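Local coordinates for protein probable starch synthase 4, chloroplastic/amyloplastic (Arabidopsis thaliana, PDB 6GNE) that belongs to the GT-B clan of glycosyltransferases and, as crystallised, holds adenosine-5'-diphosphate and bound glycans, at residues P99-K104 against D117-S122; A127-L132 against P154-L159. One frame throughout, in Å; residues are numbered along the deposited sequence.

In the fold
Both contacts belong to the part of the chain assigned to the starch synthase catalytic domain family, and both are built on helix 117-134. Contact 1 uses the start of that helix, where the loop following strand 92-100 comes back to it; contact 2 uses its later turns, near the C-terminal end, packed against helix 152-160. Their centres are 16 Å apart and their nearest atoms about 5 Å, so they follow one another along the helix without touching. The side chain of Arg119 in contact 1 lies about 13 Å from a bound glucose unit, too far to touch it. Contact 2 contributes Trp157 and Asp158 to a separate glycan site formed with Ile221, Phe222 and Asn224.

Contact 1. Residues P99-K104 against D117-S122; sequences PQHPSK and DFRRFS
A beta-alpha-beta crossover of the Rossmann-like domain runs from strand 92-100 through helix 117-134 to the parallel strand 141-145, and at its first bend His101 and Ser103 come up to Arg119. The loop leaves the strand in a type I turn from His101 to Lys104, for which Pro102 is well suited because its ring fixes phi near the value wanted at the second position. CD of Pro102 covers one face of the imidazole. The ring is held from within its own loop as well: the backbone N of Ser103 donates to His101 ND1 over 3.1 Å, with Ser103 N lying 16° out of the ring plane.

From the helix, NH1 of Arg119 lies 4.3 Å from His101 CE1 and an equal 4.3 Å from Ser103 OG, the hydroxyl standing at the edge of the guanidinium, near its plane. Neither approach is a hydrogen bond. The long arginine can span this distance while its NH2 forms a salt bridge with Asp76, and its side chain also touches Phe75. One residue on, Arg120 NH1 bonds Asp117 OD1 on the syn side at 2.8 Å, and its NE reaches Phe105 O, tying the helix start to the intervening loop.

Because ND1 serves as acceptor, the imidazole is probably neutral, with its proton on NE2. A cationic arginine whose NH1 is 4.5 Å from His101 NE2 would disfavour a second positive charge, while the salt bridge to Asp76 probably offsets the first.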
ATOM      1  N   PRO A  99      -9.871 -10.272  19.903  1.00 59.19           N
ATOM      2  CA  PRO A  99     -10.739  -9.788  20.988  1.00 61.85           C
ATOM      3  C   PRO A  99     -11.904 -10.704  21.304  1.00 64.96           C
ATOM      4  O   PRO A  99     -12.447 -11.378  20.430  1.00 65.13           O
ATOM      5  CB  PRO A  99     -11.251  -8.438  20.474  1.00 61.03           C
ATOM      6  CG  PRO A  99     -10.286  -8.045  19.404  1.00 58.54           C
ATOM      7  CD  PRO A  99      -9.890  -9.351  18.755  1.00 57.52           C
ATOM      8  N   GLN A 100     -12.252 -10.731  22.578  1.00 68.05           N
ATOM      9  CA  GLN A 100     -13.384 -11.491  23.093  1.00 71.61           C
ATOM     10  C   GLN A 100     -14.315 -10.380  23.594  1.00 72.61           C
ATOM     11  O   GLN A 100     -14.502 -10.175  24.803  1.00 75.28           O
ATOM     12  CB  GLN A 100     -12.954 -12.429  24.246  1.00 74.34           C
ATOM     13  CG  GLN A 100     -11.658 -13.219  24.070  1.00 73.79           C
ATOM     14  CD  GLN A 100     -11.870 -14.647  23.622  1.00 73.82           C
ATOM     15  OE1 GLN A 100     -11.747 -15.579  24.420  1.00 76.48           O
ATOM     16  NE2 GLN A 100     -12.197 -14.818  22.344  1.00 71.90           N
ATOM     17  N   HIS A 101     -14.782  -9.573  22.656  1.00 70.81           N
ATOM     18  CA  HIS A 101     -15.753  -8.533  22.918  1.00 71.35           C
ATOM     19  C   HIS A 101     -16.995  -9.018  22.196  1.00 71.42           C
ATOM     20  O   HIS A 101     -16.886  -9.489  21.075  1.00 69.14           O
ATOM     21  CB  HIS A 101     -15.245  -7.209  22.326  1.00 69.46           C
ATOM     22  CG  HIS A 101     -16.154  -6.044  22.555  1.00 71.24           C
ATOM     23  ND1 HIS A 101     -17.323  -5.873  21.850  1.00 71.63           N
ATOM     24  CD2 HIS A 101     -16.059  -4.975  23.385  1.00 72.20           C
ATOM     25  CE1 HIS A 101     -17.916  -4.757  22.239  1.00 72.59           C
ATOM     26  NE2 HIS A 101     -17.170  -4.196  23.172  1.00 73.08           N
ATOM     27  N   PRO A 102     -18.190  -8.895  22.805  1.00 74.94           N
ATOM     28  CA  PRO A 102     -19.412  -9.463  22.166  1.00 76.95           C
ATOM     29  C   PRO A 102     -19.688  -9.012  20.716  1.00 75.51           C
ATOM     30  O   PRO A 102     -20.320  -9.736  19.975  1.00 77.23           O
ATOM     31  CB  PRO A 102     -20.560  -9.035  23.093  1.00 79.12           C
ATOM     32  CG  PRO A 102     -19.959  -8.190  24.155  1.00 79.52           C
ATOM     33  CD  PRO A 102     -18.464  -8.326  24.133  1.00 76.96           C
ATOM     34  N   SER A 103     -19.225  -7.822  20.337  1.00 74.11           N
ATOM     35  CA  SER A 103     -19.358  -7.276  18.965  1.00 73.74           C
ATOM     36  C   SER A 103     -18.508  -7.958  17.882  1.00 71.83           C
ATOM     37  O   SER A 103     -18.702  -7.686  16.699  1.00 68.60           O
ATOM     38  CB  SER A 103     -19.015  -5.776  18.938  1.00 72.88           C
ATOM     39  OG  SER A 103     -19.819  -5.010  19.817  1.00 75.09           O
ATOM     40  N   LYS A 104     -17.552  -8.800  18.276  1.00 72.73           N
ATOM     41  CA  LYS A 104     -16.837  -9.684  17.345  1.00 71.20           C
ATOM     42  C   LYS A 104     -16.167  -8.897  16.250  1.00 67.42           C
ATOM     43  O   LYS A 104     -16.431  -9.079  15.053  1.00 67.62           O
ATOM     44  CB  LYS A 104     -17.787 -10.742  16.779  1.00 74.05           C
ATOM     45  CG  LYS A 104     -18.251 -11.723  17.836  1.00 78.24           C
ATOM     46  CD  LYS A 104     -19.326 -12.670  17.251  1.00 80.86           C
ATOM     47  CE  LYS A 104     -19.178 -14.151  17.656  1.00 83.74           C
ATOM     48  NZ  LYS A 104     -18.728 -15.081  16.539  1.00 83.63           N
ATOM     49  N   ASP A 117     -16.379   0.468  11.733  1.00 51.78           N
ATOM     50  CA  ASP A 117     -14.895   0.432  11.587  1.00 49.34           C
ATOM     51  C   ASP A 117     -14.178   1.256  12.662  1.00 49.01           C
ATOM     52  O   ASP A 117     -13.141   0.832  13.183  1.00 48.39           O
ATOM     53  CB  ASP A 117     -14.422   0.901  10.191  1.00 46.87           C
ATOM     54  CG  ASP A 117     -14.396  -0.213   9.150  1.00 46.06           C
ATOM     55  OD1 ASP A 117     -14.617  -1.398   9.467  1.00 46.96           O
ATOM     56  OD2 ASP A 117     -14.111   0.095   7.991  1.00 44.49           O
ATOM     57  N   PHE A 118     -14.738   2.420  12.990  1.00 50.07           N
ATOM     58  CA  PHE A 118     -14.151   3.324  13.969  1.00 49.94           C
ATOM     59  C   PHE A 118     -13.939   2.603  15.315  1.00 50.85           C
ATOM     60  O   PHE A 118     -12.851   2.667  15.922  1.00 49.77           O
ATOM     61  CB  PHE A 118     -15.038   4.567  14.143  1.00 51.32           C
ATOM     62  CG  PHE A 118     -14.365   5.671  14.897  1.00 52.09           C
ATOM     63  CD1 PHE A 118     -14.291   5.645  16.281  1.00 53.19           C
ATOM     64  CD2 PHE A 118     -13.771   6.732  14.212  1.00 52.28           C
ATOM     65  CE1 PHE A 118     -13.642   6.643  16.969  1.00 54.41           C
ATOM     66  CE2 PHE A 118     -13.107   7.740  14.896  1.00 52.82           C
ATOM     67  CZ  PHE A 118     -13.054   7.693  16.281  1.00 54.16           C
ATOM     68  N   ARG A 119     -14.996   1.925  15.768  1.00 52.27           N
ATOM     69  CA  ARG A 119     -14.952   1.193  17.010  1.00 53.50           C
ATOM     70  C   ARG A 119     -13.975   0.010  16.918  1.00 51.42           C
ATOM     71  O   ARG A 119     -13.141  -0.179  17.819  1.00 50.05           O
ATOM     72  CB  ARG A 119     -16.352   0.729  17.411  1.00 56.90           C
ATOM     73  CG  ARG A 119     -17.239   1.866  17.918  1.00 59.59           C
ATOM     74  CD  ARG A 119     -18.715   1.472  18.020  1.00 61.96           C
ATOM     75  NE  ARG A 119     -18.945   0.282  18.838  1.00 63.31           N
ATOM     76  CZ  ARG A 119     -18.842   0.226  20.170  1.00 64.95           C
ATOM     77  NH1 ARG A 119     -19.076  -0.925  20.788  1.00 65.77           N
ATOM     78  NH2 ARG A 119     -18.479   1.286  20.894  1.00 65.63           N
ATOM     79  N   ARG A 120     -14.079  -0.746  15.820  1.00 49.64           N
ATOM     80  CA  ARG A 120     -13.217  -1.892  15.543  1.00 47.92           C
ATOM     81  C   ARG A 120     -11.750  -1.504  15.709  1.00 47.01           C
ATOM     82  O   ARG A 120     -11.030  -2.107  16.497  1.00 48.37           O
ATOM     83  CB  ARG A 120     -13.447  -2.430  14.125  1.00 46.59           C
ATOM     84  CG  ARG A 120     -14.790  -3.090  13.855  1.00 48.44           C
ATOM     85  CD  ARG A 120     -14.957  -3.472  12.390  1.00 48.10           C
ATOM     86  NE  ARG A 120     -14.124  -4.642  12.041  1.00 47.74           N
ATOM     87  CZ  ARG A 120     -13.527  -4.876  10.867  1.00 47.05           C
ATOM     88  NH1 ARG A 120     -13.614  -4.031   9.836  1.00 47.02           N
ATOM     89  NH2 ARG A 120     -12.815  -5.989  10.708  1.00 46.59           N
ATOM     90  N   PHE A 121     -11.302  -0.466  15.019  1.00 46.23           N
ATOM     91  CA  PHE A 121      -9.867  -0.159  15.017  1.00 45.51           C
ATOM     92  C   PHE A 121      -9.371   0.710  16.196  1.00 45.90           C
ATOM     93  O   PHE A 121      -8.206   0.614  16.601  1.00 45.77           O
ATOM     94  CB  PHE A 121      -9.448   0.377  13.646  1.00 44.56           C
ATOM     95  CG  PHE A 121      -9.571  -0.651  12.541  1.00 43.70           C
ATOM     96  CD1 PHE A 121      -8.639  -1.673  12.435  1.00 42.68           C
ATOM     97  CD2 PHE A 121     -10.624  -0.606  11.625  1.00 43.46           C
ATOM     98  CE1 PHE A 121      -8.736  -2.615  11.426  1.00 42.52           C
ATOM     99  CE2 PHE A 121     -10.741  -1.560  10.623  1.00 43.22           C
ATOM    100  CZ  PHE A 121      -9.799  -2.566  10.513  1.00 42.61           C
ATOM    101  N   SER A 122     -10.228   1.551  16.757  1.00 46.86           N
ATOM    102  CA  SER A 122      -9.883   2.218  18.018  1.00 47.83           C
ATOM    103  C   SER A 122      -9.744   1.189  19.161  1.00 48.60           C
ATOM    104  O   SER A 122      -8.857   1.325  20.009  1.00 49.31           O
ATOM    105  CB  SER A 122     -10.881   3.333  18.379  1.00 49.11           C
ATOM    106  OG  SER A 122     -12.175   2.819  18.585  1.00 50.47           O
TER

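Contact 2. Residues A127-L132 against P154-L159; sequences AALELL and PLYWDL. With GLC (alpha-D-glucopyranose), chain D.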
ATOM      1  N   ALA A 127      -6.016  -2.014  22.672  1.00 48.62           N
ATOM      2  CA  ALA A 127      -5.535  -3.342  23.015  1.00 48.48           C
ATOM      3  C   ALA A 127      -4.080  -3.558  22.626  1.00 46.96           C
ATOM      4  O   ALA A 127      -3.365  -4.252  23.342  1.00 48.23           O
ATOM      5  CB  ALA A 127      -6.422  -4.409  22.386  1.00 48.49           C
ATOM      6  N   ALA A 128      -3.630  -2.962  21.515  1.00 44.46           N
ATOM      7  CA  ALA A 128      -2.225  -3.095  21.088  1.00 43.18           C
ATOM      8  C   ALA A 128      -1.241  -2.494  22.085  1.00 44.15           C
ATOM      9  O   ALA A 128      -0.229  -3.110  22.439  1.00 44.33           O
ATOM     10  CB  ALA A 128      -2.017  -2.475  19.722  1.00 41.25           C
ATOM     11  N   LEU A 129      -1.539  -1.290  22.531  1.00 45.35           N
ATOM     12  CA  LEU A 129      -0.743  -0.645  23.591  1.00 47.42           C
ATOM     13  C   LEU A 129      -0.789  -1.403  24.919  1.00 49.45           C
ATOM     14  O   LEU A 129       0.223  -1.517  25.607  1.00 49.99           O
ATOM     15  CB  LEU A 129      -1.198   0.805  23.797  1.00 47.46           C
ATOM     16  CG  LEU A 129      -0.804   1.705  22.631  1.00 45.33           C
ATOM     17  CD1 LEU A 129      -1.464   3.063  22.776  1.00 45.77           C
ATOM     18  CD2 LEU A 129       0.718   1.799  22.508  1.00 45.00           C
ATOM     19  N   GLU A 130      -1.965  -1.919  25.249  1.00 51.30           N
ATOM     20  CA  GLU A 130      -2.168  -2.743  26.439  1.00 54.74           C
ATOM     21  C   GLU A 130      -1.310  -4.010  26.399  1.00 54.08           C
ATOM     22  O   GLU A 130      -0.675  -4.339  27.366  1.00 54.95           O
ATOM     23  CB  GLU A 130      -3.656  -3.088  26.560  1.00 56.52           C
ATOM     24  CG  GLU A 130      -4.131  -3.449  27.945  1.00 60.14           C
ATOM     25  CD  GLU A 130      -3.934  -2.332  28.926  1.00 63.10           C
ATOM     26  OE1 GLU A 130      -3.046  -2.464  29.784  1.00 66.78           O
ATOM     27  OE2 GLU A 130      -4.674  -1.302  28.826  1.00 63.29           O
ATOM     28  N   LEU A 131      -1.256  -4.673  25.260  1.00 53.24           N
ATOM     29  CA  LEU A 131      -0.375  -5.826  25.101  1.00 54.36           C
ATOM     30  C   LEU A 131       1.072  -5.451  25.378  1.00 55.11           C
ATOM     31  O   LEU A 131       1.774  -6.195  26.052  1.00 57.43           O
ATOM     32  CB  LEU A 131      -0.521  -6.464  23.707  1.00 53.04           C
ATOM     33  CG  LEU A 131       0.577  -7.404  23.172  1.00 52.86           C
ATOM     34  CD1 LEU A 131       0.713  -8.686  23.998  1.00 55.34           C
ATOM     35  CD2 LEU A 131       0.302  -7.721  21.709  1.00 50.87           C
ATOM     36  N   LEU A 132       1.522  -4.308  24.871  1.00 54.94           N
ATOM     37  CA  LEU A 132       2.901  -3.845  25.132  1.00 55.94           C
ATOM     38  C   LEU A 132       3.197  -3.613  26.635  1.00 59.20           C
ATOM     39  O   LEU A 132       4.197  -4.131  27.180  1.00 59.51           O
ATOM     40  CB  LEU A 132       3.228  -2.589  24.313  1.00 53.98           C
ATOM     41  CG  LEU A 132       3.355  -2.797  22.806  1.00 52.16           C
ATOM     42  CD1 LEU A 132       3.605  -1.477  22.105  1.00 51.41           C
ATOM     43  CD2 LEU A 132       4.446  -3.805  22.460  1.00 51.93           C
ATOM     44  N   PRO A 154      -2.224   9.645  20.403  1.00 48.29           N
ATOM     45  CA  PRO A 154      -2.786  10.273  21.612  1.00 51.13           C
ATOM     46  C   PRO A 154      -2.962   9.302  22.790  1.00 52.51           C
ATOM     47  O   PRO A 154      -2.718   9.710  23.935  1.00 55.44           O
ATOM     48  CB  PRO A 154      -4.144  10.812  21.148  1.00 51.68           C
ATOM     49  CG  PRO A 154      -4.474  10.012  19.917  1.00 49.43           C
ATOM     50  CD  PRO A 154      -3.163   9.712  19.269  1.00 47.23           C
ATOM     51  N   LEU A 155      -3.355   8.055  22.523  1.00 51.30           N
ATOM     52  CA  LEU A 155      -3.415   7.022  23.558  1.00 52.40           C
ATOM     53  C   LEU A 155      -2.093   6.857  24.300  1.00 53.54           C
ATOM     54  O   LEU A 155      -2.063   6.891  25.552  1.00 55.69           O
ATOM     55  CB  LEU A 155      -3.878   5.680  22.987  1.00 51.14           C
ATOM     56  CG  LEU A 155      -5.394   5.581  22.719  1.00 51.61           C
ATOM     57  CD1 LEU A 155      -5.762   4.358  21.898  1.00 50.38           C
ATOM     58  CD2 LEU A 155      -6.176   5.563  24.016  1.00 54.45           C
ATOM     59  N   TYR A 156      -1.002   6.739  23.542  1.00 52.43           N
ATOM     60  CA  TYR A 156       0.323   6.557  24.143  1.00 53.92           C
ATOM     61  C   TYR A 156       0.664   7.681  25.116  1.00 56.58           C
ATOM     62  O   TYR A 156       1.051   7.411  26.246  1.00 57.65           O
ATOM     63  CB  TYR A 156       1.411   6.454  23.073  1.00 52.67           C
ATOM     64  CG  TYR A 156       2.791   6.207  23.641  1.00 53.76           C
ATOM     65  CD1 TYR A 156       3.130   4.974  24.157  1.00 54.88           C
ATOM     66  CD2 TYR A 156       3.753   7.211  23.667  1.00 55.02           C
ATOM     67  CE1 TYR A 156       4.402   4.737  24.668  1.00 56.22           C
ATOM     68  CE2 TYR A 156       5.029   6.990  24.167  1.00 55.76           C
ATOM     69  CZ  TYR A 156       5.349   5.755  24.665  1.00 56.75           C
ATOM     70  OH  TYR A 156       6.600   5.521  25.180  1.00 59.38           O
ATOM     71  N   TRP A 157       0.495   8.928  24.669  1.00 57.70           N
ATOM     72  CA  TRP A 157       0.883  10.087  25.470  1.00 60.84           C
ATOM     73  C   TRP A 157      -0.064  10.344  26.647  1.00 63.93           C
ATOM     74  O   TRP A 157       0.386  10.671  27.734  1.00 65.31           O
ATOM     75  CB  TRP A 157       1.047  11.336  24.587  1.00 60.40           C
ATOM     76  CG  TRP A 157       2.209  11.193  23.655  1.00 58.47           C
ATOM     77  CD1 TRP A 157       2.165  11.184  22.313  1.00 56.75           C
ATOM     78  CD2 TRP A 157       3.591  10.997  24.011  1.00 59.70           C
ATOM     79  NE1 TRP A 157       3.428  10.991  21.791  1.00 56.26           N
ATOM     80  CE2 TRP A 157       4.317  10.863  22.817  1.00 57.70           C
ATOM     81  CE3 TRP A 157       4.284  10.939  25.233  1.00 63.03           C
ATOM     82  CZ2 TRP A 157       5.706  10.674  22.790  1.00 58.36           C
ATOM     83  CZ3 TRP A 157       5.670  10.745  25.213  1.00 63.34           C
ATOM     84  CH2 TRP A 157       6.362  10.625  23.990  1.00 60.90           C
ATOM     85  N   ASP A 158      -1.360  10.163  26.434  1.00 65.59           N
ATOM     86  CA  ASP A 158      -2.352  10.442  27.467  1.00 69.86           C
ATOM     87  C   ASP A 158      -2.491   9.318  28.494  1.00 70.68           C
ATOM     88  O   ASP A 158      -2.657   9.598  29.669  1.00 72.29           O
ATOM     89  CB  ASP A 158      -3.688  10.832  26.814  1.00 70.90           C
ATOM     90  CG  ASP A 158      -3.638  12.217  26.129  1.00 71.58           C
ATOM     91  OD1 ASP A 158      -2.555  12.862  26.013  1.00 71.34           O
ATOM     92  OD2 ASP A 158      -4.723  12.664  25.689  1.00 73.97           O
ATOM     93  N   LEU A 159      -2.332   8.061  28.086  1.00 71.08           N
ATOM     94  CA  LEU A 159      -2.583   6.928  29.001  1.00 73.01           C
ATOM     95  C   LEU A 159      -1.449   5.916  29.265  1.00 73.03           C
ATOM     96  O   LEU A 159      -1.572   5.113  30.211  1.00 74.83           O
ATOM     97  CB  LEU A 159      -3.824   6.180  28.527  1.00 72.74           C
ATOM     98  CG  LEU A 159      -5.113   7.017  28.403  1.00 74.76           C
ATOM     99  CD1 LEU A 159      -6.233   6.235  27.724  1.00 74.30           C
ATOM    100  CD2 LEU A 159      -5.566   7.577  29.752  1.00 77.67           C
TER
HETATM  101  C1  GLC D   1       6.845  14.469  24.558  1.00 96.09           C
HETATM  102  C2  GLC D   1       6.598  14.590  23.057  1.00 92.02           C
HETATM  103  C3  GLC D   1       5.338  15.415  22.785  1.00 96.67           C
HETATM  104  C4  GLC D   1       4.164  14.922  23.614  1.00 99.71           C
HETATM  105  C5  GLC D   1       4.498  14.802  25.094  1.00102.76           C
HETATM  106  C6  GLC D   1       3.317  14.233  25.895  1.00103.09           C
HETATM  107  O1  GLC D   1       7.258  15.751  25.070  1.00 92.76           O
HETATM  108  O2  GLC D   1       7.750  15.202  22.467  1.00 79.31           O
HETATM  109  O3  GLC D   1       4.947  15.359  21.414  1.00 98.47           O
HETATM  110  O4  GLC D   1       3.138  15.886  23.506  1.00102.13           O
HETATM  111  O5  GLC D   1       5.670  13.986  25.236  1.00 99.67           O
HETATM  112  O6  GLC D   1       2.768  15.201  26.806  1.00103.21           O
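Leu129, on helix 117-134, fits against Leu155 and Tyr156 of helix 152-160, joining two neighbouring helices in the Rossmann-like N-terminal half of the GT-B fold. The backbones come nearest at Leu129 and Tyr156, with 7.3 Å between their CA atoms. From a CB directed at the other helix, the Leu129 side chain runs to CG, which stands anti to the carbonyl carbon (chi1 -71°), and there it forks. CD1 enters the angle between two residues, lying 3.6 Å from Leu155 CB and 3.8 Å from the backbone N of Tyr156. CD2 takes the other direction and meets Tyr156 CD1 at 4.3 Å, an approach oblique to the ring. A branched, purely apolar residue suits this place, since one side chain serves two partners in a buried setting that asks for no polar group. Leu155 extends the apolar packing to Leu193.

Tyr156 does two jobs. Its hydroxyl accepts a hydrogen bond from Ala168 N, so the polar tip is satisfied although the residue is buried, while its ring backs Trp157: CD2 of Tyr156 sits over the centre of the indole, 3.7 Å above the plane. The opposite face of Trp157 carries a glucose unit, its ring roughly parallel to the indole, as aromatic platforms commonly hold sugars. Tyr156 thus presents its edge to one face of the indole, and the sugar lies over the other. Along the indole the sugar is spread unevenly: C6 lies 3.5 Å from Trp157 CE3, and the ring oxygen O5 stands over the rim of the same six-membered ring, nearest to Trp157 CZ3 at 3.2 Å.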